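Long-range contacts in elongin-C (Saccharomyces cerevisiae, PDB 5ZB2), which serves as the adaptor of a cullin-3 ubiquitin ligase that polyubiquitylates monoubiquitylated RNA polymerase II, and plays a role in global genomic repair: residues D18-L22 with E31-S35; S24-Y30 with F53-E59. One frame throughout, in Å; residues are numbered along the deposited sequence.

Overall arrangement
Both contacts belong to the BTB/POZ fold of the Skp1 family, and they lie about 15 Å apart, centre to centre. Interaction 1 (18-22 with 31-35) pairs the strands of the beta hairpin 19-33; interaction 2 (24-30 with 53-59) sets the turn of that hairpin and the start of its return strand against the first turn of helix 55-71. They share strand 29-33, and a probable hydrogen bond of 2.6 Å from Tyr30 N to Leu22 O carries the hairpin ladder from one to the other. On the helix side, Leu22 CD2 and Leu58 CD2 pack at 4.0 Å. The segments alternate along the sequence. No other chain of the assembly touches either pair of segments; both are contacts within the adaptor chain.

Interaction 1: residues D18-L22 with E31-S35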
loop_
_atom_site.group_PDB
_atom_site.type_symbol
_atom_site.label_atom_id
_atom_site.label_comp_id
_atom_site.label_asym_id
_atom_site.label_seq_id
_atom_site.Cartn_x
_atom_site.Cartn_y
_atom_site.Cartn_z
ATOM N N ASP B 18 -2.602 20.097 -54.975
ATOM C CA ASP B 18 -2.801 18.821 -54.300
ATOM C C ASP B 18 -2.568 18.967 -52.797
ATOM O O ASP B 18 -1.628 18.392 -52.248
ATOM C CB ASP B 18 -1.865 17.757 -54.880
ATOM C CG ASP B 18 -2.180 16.363 -54.374
ATOM O OD1 ASP B 18 -3.378 16.029 -54.254
ATOM O OD2 ASP B 18 -1.230 15.600 -54.097
ATOM N N PHE B 19 -3.432 19.739 -52.139
ATOM C CA PHE B 19 -3.334 20.002 -50.710
ATOM C C PHE B 19 -4.702 19.822 -50.063
ATOM O O PHE B 19 -5.711 19.582 -50.736
ATOM C CB PHE B 19 -2.798 21.416 -50.435
ATOM C CG PHE B 19 -1.321 21.583 -50.690
ATOM C CD1 PHE B 19 -0.442 20.517 -50.567
ATOM C CD2 PHE B 19 -0.809 22.823 -51.040
ATOM C CE1 PHE B 19 0.911 20.682 -50.798
ATOM C CE2 PHE B 19 0.543 22.994 -51.272
ATOM C CZ PHE B 19 1.404 21.922 -51.150
ATOM N N VAL B 20 -4.725 19.941 -48.738
ATOM C CA VAL B 20 -5.947 19.849 -47.947
ATOM C C VAL B 20 -5.882 20.913 -46.861
ATOM O O VAL B 20 -4.892 20.997 -46.126
ATOM C CB VAL B 20 -6.126 18.449 -47.326
ATOM C CG1 VAL B 20 -7.377 18.399 -46.456
ATOM C CG2 VAL B 20 -6.189 17.389 -48.417
ATOM N N THR B 21 -6.933 21.721 -46.757
ATOM C CA THR B 21 -6.963 22.800 -45.782
ATOM C C THR B 21 -7.407 22.286 -44.417
ATOM O O THR B 21 -8.113 21.279 -44.305
ATOM C CB THR B 21 -7.898 23.922 -46.240
ATOM O OG1 THR B 21 -7.928 24.955 -45.247
ATOM C CG2 THR B 21 -9.314 23.403 -46.466
ATOM N N LEU B 22 -6.985 22.997 -43.373
ATOM C CA LEU B 22 -7.291 22.616 -42.001
ATOM C C LEU B 22 -7.422 23.876 -41.159
ATOM O O LEU B 22 -6.535 24.735 -41.184
ATOM C CB LEU B 22 -6.203 21.701 -41.428
ATOM C CG LEU B 22 -6.527 21.017 -40.099
ATOM C CD1 LEU B 22 -7.619 19.979 -40.295
ATOM C CD2 LEU B 22 -5.281 20.386 -39.502
ATOM N N GLU B 31 -2.488 24.113 -44.243
ATOM C CA GLU B 31 -2.583 23.228 -45.394
ATOM C C GLU B 31 -1.691 22.014 -45.183
ATOM O O GLU B 31 -0.608 22.120 -44.597
ATOM C CB GLU B 31 -2.185 23.946 -46.686
ATOM C CG GLU B 31 -3.074 25.127 -47.040
ATOM C CD GLU B 31 -3.184 25.348 -48.537
ATOM O OE1 GLU B 31 -3.370 24.357 -49.275
ATOM O OE2 GLU B 31 -3.081 26.512 -48.977
ATOM N N ILE B 32 -2.151 20.861 -45.661
ATOM C CA ILE B 32 -1.443 19.599 -45.482
ATOM C C ILE B 32 -1.519 18.814 -46.783
ATOM O O ILE B 32 -2.564 18.783 -47.442
ATOM C CB ILE B 32 -2.029 18.772 -44.318
ATOM C CG1 ILE B 32 -2.190 19.632 -43.064
ATOM C CG2 ILE B 32 -1.140 17.572 -44.017
ATOM C CD1 ILE B 32 -3.535 20.332 -42.957
ATOM N N SER B 33 -0.409 18.181 -47.151
ATOM C CA SER B 33 -0.403 17.297 -48.306
ATOM C C SER B 33 -1.462 16.217 -48.136
ATOM O O SER B 33 -1.551 15.580 -47.083
ATOM C CB SER B 33 0.977 16.663 -48.479
ATOM O OG SER B 33 0.961 15.682 -49.503
ATOM N N ARG B 34 -2.273 16.016 -49.177
ATOM C CA ARG B 34 -3.320 15.003 -49.106
ATOM C C ARG B 34 -2.742 13.647 -48.724
ATOM O O ARG B 34 -3.377 12.870 -48.001
ATOM C CB ARG B 34 -4.059 14.916 -50.442
ATOM C CG ARG B 34 -5.282 14.008 -50.412
ATOM C CD ARG B 34 -6.014 14.015 -51.743
ATOM N NE ARG B 34 -5.188 13.494 -52.831
ATOM C CZ ARG B 34 -5.119 12.213 -53.185
ATOM N NH1 ARG B 34 -5.829 11.293 -52.542
ATOM N NH2 ARG B 34 -4.336 11.848 -54.189
ATOM N N SER B 35 -1.529 13.347 -49.196
ATOM C CA SER B 35 -0.881 12.094 -48.825
ATOM C C SER B 35 -0.464 12.093 -47.360
ATOM O O SER B 35 -0.389 11.027 -46.740
ATOM C CB SER B 35 0.330 11.847 -49.721
ATOM O OG SER B 35 0.941 10.606 -49.418
#
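Val20 and Ile32 form the antiparallel hydrogen-bonded pair between the two strands of the hairpin. Ile32 N donates to Val20 O over 2.8 Å, whereas the return bond from Val20 N to Ile32 O is weak, bent to 130° at the hydrogen. Thr21 and Glu31 follow as a non-hydrogen-bonded pair, their CA atoms 4.4 Å apart, and the CA of Glu31 makes a CA-H...O contact with Val20 O. The strand axes run antiparallel at 145°.

Apolar contact lies on the face carrying Val20 and Ile32. Ile32 chi1 of -49° sets CG1 anti to the carbonyl carbon, and the second torsion then brings Ile32 CD1 to 3.4 Å from Leu22 CB, while Val20 CG2 rests 3.8 Å from Arg34 CB. On the other face the bent Glu31 chain brings OE1 within 3.2 Å of Phe19 CB, its carboxylate almost perpendicular to the ring.

The charged pair is Asp18 with Arg34: OD1 lies at the guanidinium edge, in its plane, in a salt bridge whose hydrogen bond, Arg34 NE to Asp18 OD1, is weak at 3.4 Å though nearly straight. Ser33 N-caps the following helix through a weak bond from Ser35 N to its OG.

Ile32 turns to Val62 of helix 55-71, while Thr21 touches Arg47 and Leu22 touches Ile48 of strand 47-49.

Interaction 2: residues S24-Y30 with F53-E59; sequences SKDDKEY and FDSHILE
Tyr30 sets its ring against the first turn of helix 55-71, with Glu59 N over one face, 4.2 Å above the plane and offset toward the rim. Tyr30 CG stands anti to the carbonyl carbon (chi1 -61°), which carries the ring out to the helix: Tyr30 CE2 lies 3.9 Å from Glu59 CB, Tyr30 CE1 packs against Leu58 CB, and Tyr30 OH comes within 3.1 Å of Ser55 O. Replacing Tyr30 by alanine would probably leave a gap beside Leu58 and Glu59 and deprive Ser55 O of the hydroxyl next to it.

Two donors grip one carbonyl just before the helix. Phe53 O accepts from Ser24 OG at 2.9 Å, tilted 29° from the carbonyl plane, and from Lys25 N at 3.1 Å with a C=O...N angle of 169°. These two hydrogen bonds tie the hairpin turn to the loop that leads into the helix. Beside them, Ser24 CA meets Leu58 CD2 at 3.6 Å.

Ser55 OG gives a weak bond to Asp26 OD2, and the Lys28 chain passes alongside the same hydroxyl, with Lys28 CD 3.4 Å from Ser55 OG.

Leu58 continues inward to Leu50, under strand 19-23, while Phe53 and Ile57 meet Ala97 of helix 91-101, placing the helix start between hairpin and C-terminal helix.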
loop_
_atom_site.group_PDB
_atom_site.type_symbol
_atom_site.label_atom_id
_atom_site.label_comp_id
_atom_site.label_asym_id
_atom_site.label_seq_id
_atom_site.Cartn_x
_atom_site.Cartn_y
_atom_site.Cartn_z
ATOM N N SER B 24 -8.232 25.824 -37.382
ATOM C CA SER B 24 -8.062 25.700 -35.944
ATOM C C SER B 24 -9.231 26.366 -35.221
ATOM O O SER B 24 -10.141 26.927 -35.836
ATOM C CB SER B 24 -6.736 26.327 -35.509
ATOM O OG SER B 24 -6.572 26.238 -34.105
ATOM N N LYS B 25 -9.204 26.299 -33.888
ATOM C CA LYS B 25 -10.175 27.047 -33.097
ATOM C C LYS B 25 -10.095 28.532 -33.428
ATOM O O LYS B 25 -11.116 29.184 -33.674
ATOM C CB LYS B 25 -9.938 26.810 -31.606
ATOM C CG LYS B 25 -10.984 27.457 -30.710
ATOM C CD LYS B 25 -10.807 27.055 -29.256
ATOM C CE LYS B 25 -11.922 27.621 -28.391
ATOM N NZ LYS B 25 -11.811 27.185 -26.970
ATOM N N ASP B 26 -8.884 29.081 -33.436
ATOM C CA ASP B 26 -8.669 30.396 -34.014
ATOM C C ASP B 26 -8.814 30.316 -35.531
ATOM O O ASP B 26 -8.705 29.247 -36.138
ATOM C CB ASP B 26 -7.285 30.930 -33.641
ATOM C CG ASP B 26 -7.149 31.209 -32.157
ATOM O OD1 ASP B 26 -8.160 31.589 -31.528
ATOM O OD2 ASP B 26 -6.032 31.050 -31.621
ATOM N N ASP B 27 -9.061 31.471 -36.148
ATOM C CA ASP B 27 -9.287 31.511 -37.587
ATOM C C ASP B 27 -8.056 31.116 -38.396
ATOM O O ASP B 27 -8.158 31.003 -39.622
ATOM C CB ASP B 27 -9.753 32.908 -37.998
ATOM C CG ASP B 27 -11.112 33.259 -37.425
ATOM O OD1 ASP B 27 -11.933 32.336 -37.228
ATOM O OD2 ASP B 27 -11.361 34.456 -37.168
ATOM N N LYS B 28 -6.909 30.902 -37.751
ATOM C CA LYS B 28 -5.711 30.497 -38.473
ATOM C C LYS B 28 -5.931 29.157 -39.165
ATOM O O LYS B 28 -6.490 28.223 -38.584
ATOM C CB LYS B 28 -4.521 30.404 -37.516
ATOM C CG LYS B 28 -4.276 31.665 -36.701
ATOM C CD LYS B 28 -2.984 31.575 -35.903
ATOM C CE LYS B 28 -2.867 32.712 -34.901
ATOM N NZ LYS B 28 -2.864 34.044 -35.564
ATOM N N GLU B 29 -5.485 29.067 -40.414
ATOM C CA GLU B 29 -5.646 27.874 -41.232
ATOM C C GLU B 29 -4.301 27.185 -41.433
ATOM O O GLU B 29 -3.236 27.755 -41.181
ATOM C CB GLU B 29 -6.271 28.227 -42.587
ATOM C CG GLU B 29 -7.657 28.849 -42.490
ATOM C CD GLU B 29 -8.264 29.139 -43.850
ATOM O OE1 GLU B 29 -7.584 28.903 -44.871
ATOM O OE2 GLU B 29 -9.423 29.602 -43.899
ATOM N N TYR B 30 -4.367 25.938 -41.895
ATOM C CA TYR B 30 -3.176 25.144 -42.162
ATOM C C TYR B 30 -3.454 24.216 -43.335
ATOM O O TYR B 30 -4.525 23.607 -43.411
ATOM C CB TYR B 30 -2.757 24.324 -40.936
ATOM C CG TYR B 30 -2.404 25.159 -39.726
ATOM C CD1 TYR B 30 -3.374 25.526 -38.804
ATOM C CD2 TYR B 30 -1.099 25.577 -39.505
ATOM C CE1 TYR B 30 -3.055 26.288 -37.699
ATOM C CE2 TYR B 30 -0.772 26.340 -38.402
ATOM C CZ TYR B 30 -1.753 26.692 -37.503
ATOM O OH TYR B 30 -1.434 27.451 -36.402
ATOM N N PHE B 53 -9.170 23.151 -30.197
ATOM C CA PHE B 53 -7.723 22.994 -30.276
ATOM C C PHE B 53 -7.095 24.307 -30.713
ATOM O O PHE B 53 -7.550 24.929 -31.679
ATOM C CB PHE B 53 -7.337 21.871 -31.248
ATOM C CG PHE B 53 -7.620 20.488 -30.727
ATOM C CD1 PHE B 53 -7.459 20.184 -29.385
ATOM C CD2 PHE B 53 -8.044 19.488 -31.587
ATOM C CE1 PHE B 53 -7.716 18.914 -28.910
ATOM C CE2 PHE B 53 -8.305 18.214 -31.116
ATOM C CZ PHE B 53 -8.140 17.928 -29.776
ATOM N N ASP B 54 -6.047 24.719 -30.004
ATOM C CA ASP B 54 -5.387 25.988 -30.260
ATOM C C ASP B 54 -4.485 25.893 -31.490
ATOM O O ASP B 54 -4.256 24.820 -32.056
ATOM C CB ASP B 54 -4.576 26.421 -29.041
ATOM C CG ASP B 54 -5.431 26.581 -27.799
ATOM O OD1 ASP B 54 -6.622 26.930 -27.937
ATOM O OD2 ASP B 54 -4.912 26.356 -26.685
ATOM N N SER B 55 -3.958 27.049 -31.894
ATOM C CA SER B 55 -3.152 27.122 -33.108
ATOM C C SER B 55 -1.830 26.384 -32.944
ATOM O O SER B 55 -1.359 25.728 -33.882
ATOM C CB SER B 55 -2.910 28.586 -33.475
ATOM O OG SER B 55 -4.139 29.268 -33.664
ATOM N N HIS B 56 -1.214 26.478 -31.765
ATOM C CA HIS B 56 0.070 25.821 -31.546
ATOM C C HIS B 56 -0.057 24.303 -31.582
ATOM O O HIS B 56 0.910 23.610 -31.918
ATOM C CB HIS B 56 0.668 26.274 -30.213
ATOM C CG HIS B 56 -0.185 25.957 -29.026
ATOM N ND1 HIS B 56 0.025 24.850 -28.232
ATOM C CD2 HIS B 56 -1.250 26.602 -28.495
ATOM C CE1 HIS B 56 -0.873 24.827 -27.263
ATOM N NE2 HIS B 56 -1.659 25.879 -27.401
ATOM N N ILE B 57 -1.234 23.769 -31.249
ATOM C CA ILE B 57 -1.422 22.320 -31.260
ATOM C C ILE B 57 -1.485 21.805 -32.693
ATOM O O ILE B 57 -0.758 20.876 -33.065
ATOM C CB ILE B 57 -2.685 21.938 -30.465
ATOM C CG1 ILE B 57 -2.556 22.375 -29.001
ATOM C CG2 ILE B 57 -2.957 20.440 -30.557
ATOM C CD1 ILE B 57 -1.406 21.725 -28.238
ATOM N N LEU B 58 -2.354 22.395 -33.516
ATOM C CA LEU B 58 -2.499 21.933 -34.894
ATOM C C LEU B 58 -1.193 22.069 -35.661
ATOM O O LEU B 58 -0.823 21.176 -36.434
ATOM C CB LEU B 58 -3.611 22.707 -35.598
ATOM C CG LEU B 58 -5.034 22.236 -35.301
ATOM C CD1 LEU B 58 -5.459 22.627 -33.896
ATOM C CD2 LEU B 58 -6.007 22.788 -36.329
ATOM N N GLU B 59 -0.478 23.179 -35.466
ATOM C CA GLU B 59 0.814 23.345 -36.119
ATOM C C GLU B 59 1.748 22.186 -35.800
ATOM O O GLU B 59 2.558 21.790 -36.647
ATOM C CB GLU B 59 1.447 24.674 -35.701
ATOM C CG GLU B 59 2.834 24.912 -36.284
ATOM C CD GLU B 59 3.252 26.369 -36.227
ATOM O OE1 GLU B 59 3.110 27.069 -37.253
ATOM O OE2 GLU B 59 3.716 26.817 -35.158
#